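Local coordinates for putative lipoprotein (Bacteroides ovatus, PDB 3OQQ) that is of unknown function but is probably a calcium-binding, extracellular lipoprotein built largely of antiparallel beta-strands, at residues Glu160-Glu174 with Ala314-Leu326. Residues are numbered along the deposited sequence; the frame is centred on the assembly and turned at random.
Sequences ECHSQQMMETVGGKE and AERDAQLAAFREL. With CA (calcium ion), chain E.
Arg316, on the helix 314-328, meets the carboxylate of Glu174 end-on, the two side chains arriving from opposite directions with their flat groups only 21° apart. NH1 of Arg316 reaches Glu174 OE1 at 2.6 Å in an almost straight bond, NH2 of Arg316 reaches Glu174 OE2 at 2.6 Å, and both oxygens use their syn lone pairs. The arginine bends at chi2 (69°), which carries its guanidinium to the loop that joins strands 150-161 and 173-184. There Arg316 NE donates to Val170 O (2.9 Å) from above the carbonyl plane, and Arg316 NH2 also donates to Gly171 O (2.7 Å).

Glu174 OE2 is shared: His162 NE2 donates to it at 2.8 Å, nearly along the C-O axis and in the ring plane. The imidazole is held between Glu160 CB, over the centre of one face, and Val170 CG2 on the opposite face, and it stands nearly perpendicular to the guanidinium of Arg316. On the helix, Leu320 sends CD1 to Glu174 OE2 and the imidazole edge, while its CD2 touches Val170 CG1. One turn on, the Phe323 ring offers a face to Glu174 CB in a CH-pi contact, 3.7 Å from CB to the ring centroid.

A second salt bridge lies farther along the helix, where the extended Arg324 crosses Glu160 at about a right angle; Arg324 NE donates to Glu160 OE2 at 2.7 Å from above the carboxylate plane, and the NH2 bonds are weak. In the same connecting loop as Val170, Gln164 OE1 binds a calcium ion together with Asn114 and Asp117. Two arginines thus tie the helix to both strands of the hairpin, and the three N-H donors gathered on the buried Glu174 carboxylate would be expected to favour its anionic form.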
ATOM      1  N   GLU A 160      11.227 -13.140   3.881  1.00 31.64           N
ATOM      2  CA  GLU A 160      12.119 -14.093   3.250  1.00 32.59           C
ATOM      3  C   GLU A 160      12.201 -15.315   4.162  1.00 38.56           C
ATOM      4  O   GLU A 160      12.970 -15.310   5.127  1.00 40.10           O
ATOM      5  CB  GLU A 160      13.479 -13.452   2.960  1.00 33.78           C
ATOM      6  CG  GLU A 160      13.369 -12.342   1.928  1.00 32.16           C
ATOM      7  CD  GLU A 160      14.655 -11.638   1.559  1.00 39.39           C
ATOM      8  OE1 GLU A 160      15.740 -12.117   1.944  1.00 34.16           O
ATOM      9  OE2 GLU A 160      14.583 -10.632   0.826  1.00 35.06           O
ATOM     10  N   CYS A 161      11.329 -16.318   3.920  1.00 36.08           N
ATOM     11  CA  CYS A 161      11.274 -17.563   4.708  1.00 38.11           C
ATOM     12  C   CYS A 161      12.449 -18.466   4.298  1.00 44.85           C
ATOM     13  O   CYS A 161      12.281 -19.494   3.624  1.00 44.18           O
ATOM     14  CB  CYS A 161       9.932 -18.274   4.560  1.00 38.77           C
ATOM     15  SG  CYS A 161       8.501 -17.294   5.076  1.00 42.05           S
ATOM     16  N   HIS A 162      13.654 -18.016   4.667  1.00 42.60           N
ATOM     17  CA  HIS A 162      14.926 -18.653   4.373  1.00 43.48           C
ATOM     18  C   HIS A 162      15.493 -19.227   5.662  1.00 50.44           C
ATOM     19  O   HIS A 162      15.299 -18.634   6.727  1.00 50.84           O
ATOM     20  CB  HIS A 162      15.903 -17.623   3.758  1.00 43.45           C
ATOM     21  CG  HIS A 162      15.414 -16.935   2.510  1.00 45.18           C
ATOM     22  ND1 HIS A 162      16.136 -15.898   1.936  1.00 46.15           N
ATOM     23  CD2 HIS A 162      14.314 -17.170   1.748  1.00 45.44           C
ATOM     24  CE1 HIS A 162      15.447 -15.524   0.869  1.00 44.39           C
ATOM     25  NE2 HIS A 162      14.338 -16.251   0.722  1.00 44.36           N
ATOM     26  N   SER A 163      16.209 -20.359   5.582  1.00 47.44           N
ATOM     27  CA  SER A 163      16.800 -20.977   6.776  1.00 48.04           C
ATOM     28  C   SER A 163      17.900 -20.089   7.424  1.00 49.54           C
ATOM     29  O   SER A 163      18.146 -20.191   8.629  1.00 49.11           O
ATOM     30  CB  SER A 163      17.377 -22.345   6.432  1.00 53.64           C
ATOM     31  OG  SER A 163      17.680 -23.072   7.611  1.00 67.50           O
ATOM     32  N   GLN A 164      18.543 -19.225   6.616  1.00 44.46           N
ATOM     33  CA  GLN A 164      19.628 -18.335   7.025  1.00 43.76           C
ATOM     34  C   GLN A 164      19.672 -17.088   6.128  1.00 46.94           C
ATOM     35  O   GLN A 164      19.476 -17.186   4.906  1.00 46.19           O
ATOM     36  CB  GLN A 164      20.971 -19.102   6.957  1.00 45.83           C
ATOM     37  CG  GLN A 164      22.202 -18.348   7.480  1.00 55.35           C
ATOM     38  CD  GLN A 164      22.191 -17.964   8.951  1.00 60.28           C
ATOM     39  OE1 GLN A 164      21.761 -18.712   9.836  1.00 47.47           O
ATOM     40  NE2 GLN A 164      22.767 -16.820   9.251  1.00 54.58           N
ATOM     41  N   GLN A 165      19.955 -15.927   6.735  1.00 41.96           N
ATOM     42  CA  GLN A 165      20.068 -14.664   6.010  1.00 41.79           C
ATOM     43  C   GLN A 165      21.455 -14.524   5.361  1.00 50.18           C
ATOM     44  O   GLN A 165      22.386 -15.236   5.742  1.00 51.15           O
ATOM     45  CB  GLN A 165      19.789 -13.478   6.955  1.00 41.74           C
ATOM     46  CG  GLN A 165      18.356 -13.452   7.479  1.00 37.88           C
ATOM     47  CD  GLN A 165      18.021 -12.202   8.250  1.00 46.23           C
ATOM     48  OE1 GLN A 165      18.503 -11.110   7.947  1.00 39.81           O
ATOM     49  NE2 GLN A 165      17.111 -12.324   9.211  1.00 31.94           N
HETATM   50  N   MSE A 166      21.575 -13.598   4.380  1.00 49.27           N
HETATM   51  CA  MSE A 166      22.800 -13.223   3.648  1.00 51.35           C
HETATM   52  C   MSE A 166      23.449 -14.413   2.912  1.00 58.05           C
HETATM   53  O   MSE A 166      24.607 -14.764   3.165  1.00 59.22           O
HETATM   54  CB  MSE A 166      23.823 -12.536   4.574  1.00 54.57           C
HETATM   55  CG  MSE A 166      23.375 -11.174   5.049  1.00 61.59           C
HETATM   56 SE   MSE A 166      24.627 -10.337   6.271  0.75 72.53          SE
HETATM   57  CE  MSE A 166      24.674 -11.702   7.617  1.00 70.06           C
HETATM   58  N   MSE A 167      22.697 -14.993   1.968  1.00 54.15           N
HETATM   59  CA  MSE A 167      23.138 -16.103   1.129  1.00 54.61           C
HETATM   60  C   MSE A 167      23.447 -15.592  -0.283  1.00 60.94           C
HETATM   61  O   MSE A 167      22.933 -14.540  -0.675  1.00 59.96           O
HETATM   62  CB  MSE A 167      22.061 -17.209   1.081  1.00 55.61           C
HETATM   63  CG  MSE A 167      21.691 -17.788   2.453  1.00 61.41           C
HETATM   64 SE   MSE A 167      22.995 -19.049   3.225  0.75 69.92          SE
HETATM   65  CE  MSE A 167      23.990 -17.857   4.355  1.00 66.70           C
ATOM     66  N   GLU A 168      24.296 -16.323  -1.037  1.00 58.98           N
ATOM     67  CA  GLU A 168      24.638 -15.997  -2.427  1.00 58.73           C
ATOM     68  C   GLU A 168      23.463 -16.411  -3.321  1.00 60.64           C
ATOM     69  O   GLU A 168      22.962 -15.606  -4.105  1.00 58.99           O
ATOM     70  CB  GLU A 168      25.948 -16.699  -2.851  1.00 61.86           C
ATOM     71  CG  GLU A 168      27.168 -16.287  -2.050  1.00 72.56           C
ATOM     72  CD  GLU A 168      27.672 -14.883  -2.319  1.00 94.97           C
ATOM     73  OE1 GLU A 168      28.446 -14.707  -3.286  1.00 99.20           O
ATOM     74  OE2 GLU A 168      27.313 -13.964  -1.547  1.00 84.88           O
ATOM     75  N   THR A 169      23.024 -17.678  -3.165  1.00 57.37           N
ATOM     76  CA  THR A 169      21.895 -18.349  -3.811  1.00 56.39           C
ATOM     77  C   THR A 169      20.998 -18.876  -2.680  1.00 60.56           C
ATOM     78  O   THR A 169      21.517 -19.275  -1.636  1.00 61.50           O
ATOM     79  CB  THR A 169      22.401 -19.447  -4.752  1.00 60.80           C
ATOM     80  N   VAL A 170      19.671 -18.852  -2.830  1.00 55.55           N
ATOM     81  CA  VAL A 170      18.894 -19.296  -1.679  1.00 54.90           C
ATOM     82  C   VAL A 170      17.753 -20.270  -2.038  1.00 59.00           C
ATOM     83  O   VAL A 170      17.213 -20.239  -3.148  1.00 59.37           O
ATOM     84  CB  VAL A 170      18.388 -18.067  -0.881  1.00 57.78           C
ATOM     85  CG1 VAL A 170      17.272 -17.315  -1.615  1.00 56.31           C
ATOM     86  CG2 VAL A 170      17.995 -18.439   0.549  1.00 57.50           C
ATOM     87  N   GLY A 171      17.443 -21.144  -1.080  1.00 54.58           N
ATOM     88  CA  GLY A 171      16.333 -22.084  -1.139  1.00 53.42           C
ATOM     89  C   GLY A 171      15.131 -21.443  -0.467  1.00 53.92           C
ATOM     90  O   GLY A 171      14.879 -20.249  -0.663  1.00 52.20           O
ATOM     91  N   GLY A 172      14.427 -22.219   0.360  1.00 49.11           N
ATOM     92  CA  GLY A 172      13.254 -21.765   1.101  1.00 46.67           C
ATOM     93  C   GLY A 172      12.198 -21.128   0.216  1.00 46.60           C
ATOM     94  O   GLY A 172      11.956 -21.590  -0.908  1.00 46.34           O
ATOM     95  N   LYS A 173      11.573 -20.050   0.707  1.00 38.86           N
ATOM     96  CA  LYS A 173      10.539 -19.338  -0.055  1.00 36.26           C
ATOM     97  C   LYS A 173      10.310 -17.940   0.486  1.00 37.66           C
ATOM     98  O   LYS A 173      10.874 -17.572   1.514  1.00 37.05           O
ATOM     99  CB  LYS A 173       9.208 -20.122  -0.083  1.00 37.48           C
ATOM    100  CG  LYS A 173       8.558 -20.376   1.273  1.00 47.80           C
ATOM    101  CD  LYS A 173       7.685 -21.611   1.199  1.00 55.36           C
ATOM    102  CE  LYS A 173       6.906 -21.832   2.464  1.00 70.12           C
ATOM    103  NZ  LYS A 173       5.897 -22.913   2.297  1.00 81.86           N
ATOM    104  N   GLU A 174       9.492 -17.156  -0.240  1.00 31.85           N
ATOM    105  CA  GLU A 174       9.064 -15.809   0.124  1.00 29.01           C
ATOM    106  C   GLU A 174       7.591 -15.855   0.377  1.00 31.18           C
ATOM    107  O   GLU A 174       6.874 -16.695  -0.183  1.00 29.35           O
ATOM    108  CB  GLU A 174       9.356 -14.780  -0.983  1.00 29.35           C
ATOM    109  CG  GLU A 174      10.805 -14.552  -1.331  1.00 34.50           C
ATOM    110  CD  GLU A 174      11.513 -15.734  -1.958  1.00 56.80           C
ATOM    111  OE1 GLU A 174      11.040 -16.240  -3.002  1.00 49.38           O
ATOM    112  OE2 GLU A 174      12.534 -16.172  -1.383  1.00 55.61           O
ATOM    113  N   ALA A 314      18.430 -19.237 -12.429  1.00 63.33           N
ATOM    114  CA  ALA A 314      18.074 -17.897 -12.902  1.00 62.52           C
ATOM    115  C   ALA A 314      16.642 -17.524 -12.503  1.00 63.33           C
ATOM    116  O   ALA A 314      16.423 -16.415 -12.017  1.00 62.36           O
ATOM    117  CB  ALA A 314      18.231 -17.820 -14.415  1.00 64.04           C
ATOM    118  N   GLU A 315      15.690 -18.471 -12.683  1.00 57.85           N
ATOM    119  CA  GLU A 315      14.265 -18.344 -12.366  1.00 55.79           C
ATOM    120  C   GLU A 315      14.028 -18.131 -10.857  1.00 58.03           C
ATOM    121  O   GLU A 315      13.077 -17.430 -10.495  1.00 57.28           O
ATOM    122  CB  GLU A 315      13.488 -19.576 -12.861  1.00 57.03           C
ATOM    123  N   ARG A 316      14.884 -18.720  -9.986  1.00 53.03           N
ATOM    124  CA  ARG A 316      14.791 -18.545  -8.533  1.00 51.39           C
ATOM    125  C   ARG A 316      15.178 -17.113  -8.164  1.00 55.07           C
ATOM    126  O   ARG A 316      14.521 -16.493  -7.322  1.00 54.20           O
ATOM    127  CB  ARG A 316      15.677 -19.560  -7.789  1.00 49.09           C
ATOM    128  CG  ARG A 316      15.803 -19.325  -6.274  1.00 49.06           C
ATOM    129  CD  ARG A 316      14.514 -19.602  -5.530  1.00 47.38           C
ATOM    130  NE  ARG A 316      14.607 -19.257  -4.113  1.00 54.00           N
ATOM    131  CZ  ARG A 316      13.759 -18.449  -3.485  1.00 63.54           C
ATOM    132  NH1 ARG A 316      12.746 -17.896  -4.146  1.00 47.90           N
ATOM    133  NH2 ARG A 316      13.913 -18.193  -2.192  1.00 45.72           N
ATOM    134  N   ASP A 317      16.237 -16.589  -8.812  1.00 51.67           N
ATOM    135  CA  ASP A 317      16.711 -15.223  -8.617  1.00 50.98           C
ATOM    136  C   ASP A 317      15.646 -14.262  -9.094  1.00 50.16           C
ATOM    137  O   ASP A 317      15.451 -13.223  -8.472  1.00 49.06           O
ATOM    138  CB  ASP A 317      18.034 -14.990  -9.373  1.00 55.06           C
ATOM    139  CG  ASP A 317      19.226 -15.735  -8.801  1.00 68.53           C
ATOM    140  OD1 ASP A 317      19.505 -15.573  -7.593  1.00 69.27           O
ATOM    141  OD2 ASP A 317      19.895 -16.457  -9.568  1.00 76.14           O
ATOM    142  N   ALA A 318      14.919 -14.643 -10.176  1.00 44.04           N
ATOM    143  CA  ALA A 318      13.826 -13.869 -10.760  1.00 41.14           C
ATOM    144  C   ALA A 318      12.633 -13.812  -9.810  1.00 40.85           C
ATOM    145  O   ALA A 318      11.990 -12.767  -9.724  1.00 38.23           O
ATOM    146  CB  ALA A 318      13.404 -14.471 -12.086  1.00 41.85           C
ATOM    147  N   GLN A 319      12.341 -14.937  -9.109  1.00 35.62           N
ATOM    148  CA  GLN A 319      11.237 -15.061  -8.159  1.00 33.52           C
ATOM    149  C   GLN A 319      11.450 -14.168  -6.928  1.00 36.87           C
ATOM    150  O   GLN A 319      10.542 -13.439  -6.519  1.00 35.57           O
ATOM    151  CB  GLN A 319      11.100 -16.526  -7.720  1.00 34.77           C
ATOM    152  CG  GLN A 319       9.931 -16.770  -6.754  1.00 40.54           C
ATOM    153  CD  GLN A 319       9.830 -18.200  -6.304  1.00 52.02           C
ATOM    154  OE1 GLN A 319      10.825 -18.925  -6.218  1.00 52.63           O
ATOM    155  NE2 GLN A 319       8.633 -18.623  -5.936  1.00 34.67           N
ATOM    156  N   LEU A 320      12.653 -14.266  -6.323  1.00 33.05           N
ATOM    157  CA  LEU A 320      13.035 -13.513  -5.142  1.00 32.23           C
ATOM    158  C   LEU A 320      13.017 -12.010  -5.466  1.00 33.09           C
ATOM    159  O   LEU A 320      12.542 -11.210  -4.648  1.00 30.08           O
ATOM    160  CB  LEU A 320      14.409 -13.990  -4.638  1.00 33.13           C
ATOM    161  CG  LEU A 320      15.052 -13.245  -3.451  1.00 38.66           C
ATOM    162  CD1 LEU A 320      14.185 -13.319  -2.170  1.00 37.30           C
ATOM    163  CD2 LEU A 320      16.461 -13.784  -3.179  1.00 42.30           C
ATOM    164  N   ALA A 321      13.472 -11.649  -6.677  1.00 29.87           N
ATOM    165  CA  ALA A 321      13.473 -10.266  -7.142  1.00 30.21           C
ATOM    166  C   ALA A 321      12.024  -9.769  -7.332  1.00 32.75           C
ATOM    167  O   ALA A 321      11.725  -8.642  -6.966  1.00 31.01           O
ATOM    168  CB  ALA A 321      14.258 -10.156  -8.442  1.00 32.21           C
ATOM    169  N   ALA A 322      11.121 -10.629  -7.860  1.00 29.18           N
ATOM    170  CA  ALA A 322       9.697 -10.298  -8.063  1.00 28.27           C
ATOM    171  C   ALA A 322       8.992  -9.970  -6.729  1.00 31.40           C
ATOM    172  O   ALA A 322       8.240  -9.004  -6.671  1.00 30.91           O
ATOM    173  CB  ALA A 322       8.991 -11.449  -8.746  1.00 28.97           C
ATOM    174  N   PHE A 323       9.248 -10.765  -5.657  1.00 27.38           N
ATOM    175  CA  PHE A 323       8.687 -10.482  -4.326  1.00 26.61           C
ATOM    176  C   PHE A 323       9.302  -9.213  -3.751  1.00 30.59           C
ATOM    177  O   PHE A 323       8.581  -8.388  -3.206  1.00 30.63           O
ATOM    178  CB  PHE A 323       8.906 -11.651  -3.349  1.00 27.21           C
ATOM    179  CG  PHE A 323       7.885 -12.747  -3.484  1.00 26.89           C
ATOM    180  CD1 PHE A 323       6.691 -12.700  -2.770  1.00 27.93           C
ATOM    181  CD2 PHE A 323       8.121 -13.844  -4.314  1.00 27.96           C
ATOM    182  CE1 PHE A 323       5.743 -13.717  -2.895  1.00 28.46           C
ATOM    183  CE2 PHE A 323       7.170 -14.864  -4.437  1.00 28.99           C
ATOM    184  CZ  PHE A 323       5.978 -14.777  -3.746  1.00 26.49           C
ATOM    185  N   ARG A 324      10.622  -9.046  -3.904  1.00 28.41           N
ATOM    186  CA  ARG A 324      11.353  -7.894  -3.347  1.00 28.10           C
ATOM    187  C   ARG A 324      10.972  -6.566  -3.997  1.00 31.42           C
ATOM    188  O   ARG A 324      10.749  -5.585  -3.283  1.00 31.92           O
ATOM    189  CB  ARG A 324      12.859  -8.093  -3.464  1.00 27.81           C
ATOM    190  CG  ARG A 324      13.465  -8.917  -2.344  1.00 40.22           C
ATOM    191  CD  ARG A 324      14.968  -9.003  -2.538  1.00 48.19           C
ATOM    192  NE  ARG A 324      15.579  -9.944  -1.605  1.00 51.80           N
ATOM    193  CZ  ARG A 324      16.801 -10.443  -1.735  1.00 65.29           C
ATOM    194  NH1 ARG A 324      17.561 -10.099  -2.768  1.00 55.24           N
ATOM    195  NH2 ARG A 324      17.274 -11.295  -0.835  1.00 52.56           N
ATOM    196  N   GLU A 325      10.883  -6.546  -5.338  1.00 27.24           N
ATOM    197  CA  GLU A 325      10.549  -5.372  -6.141  1.00 26.49           C
ATOM    198  C   GLU A 325       9.140  -4.855  -5.864  1.00 28.93           C
ATOM    199  O   GLU A 325       8.874  -3.694  -6.167  1.00 29.41           O
ATOM    200  CB  GLU A 325      10.723  -5.674  -7.642  1.00 28.75           C
ATOM    201  CG  GLU A 325      12.165  -5.550  -8.098  1.00 42.12           C
ATOM    202  CD  GLU A 325      12.637  -4.118  -8.223  1.00 60.63           C
ATOM    203  OE1 GLU A 325      12.370  -3.488  -9.275  1.00 52.44           O
ATOM    204  OE2 GLU A 325      13.228  -3.608  -7.245  1.00 62.09           O
ATOM    205  N   LEU A 326       8.241  -5.666  -5.272  1.00 24.19           N
ATOM    206  CA  LEU A 326       6.909  -5.143  -4.927  1.00 24.17           C
ATOM    207  C   LEU A 326       7.011  -4.119  -3.790  1.00 32.21           C
ATOM    208  O   LEU A 326       6.184  -3.205  -3.712  1.00 32.55           O
ATOM    209  CB  LEU A 326       5.902  -6.261  -4.555  1.00 23.66           C
ATOM    210  CG  LEU A 326       5.554  -7.207  -5.696  1.00 27.97           C
ATOM    211  CD1 LEU A 326       4.805  -8.402  -5.189  1.00 27.11           C
ATOM    212  CD2 LEU A 326       4.756  -6.496  -6.776  1.00 30.61           C
TER
HETATM  213 CA    CA E 460      21.148 -19.190  12.094  1.00 49.25          CA
HETATM  214  O   HOH W   1      18.974 -18.369  10.819  1.00 40.32           O
HETATM  215  O   HOH W   2      20.023 -20.382  13.533  1.00 37.90           O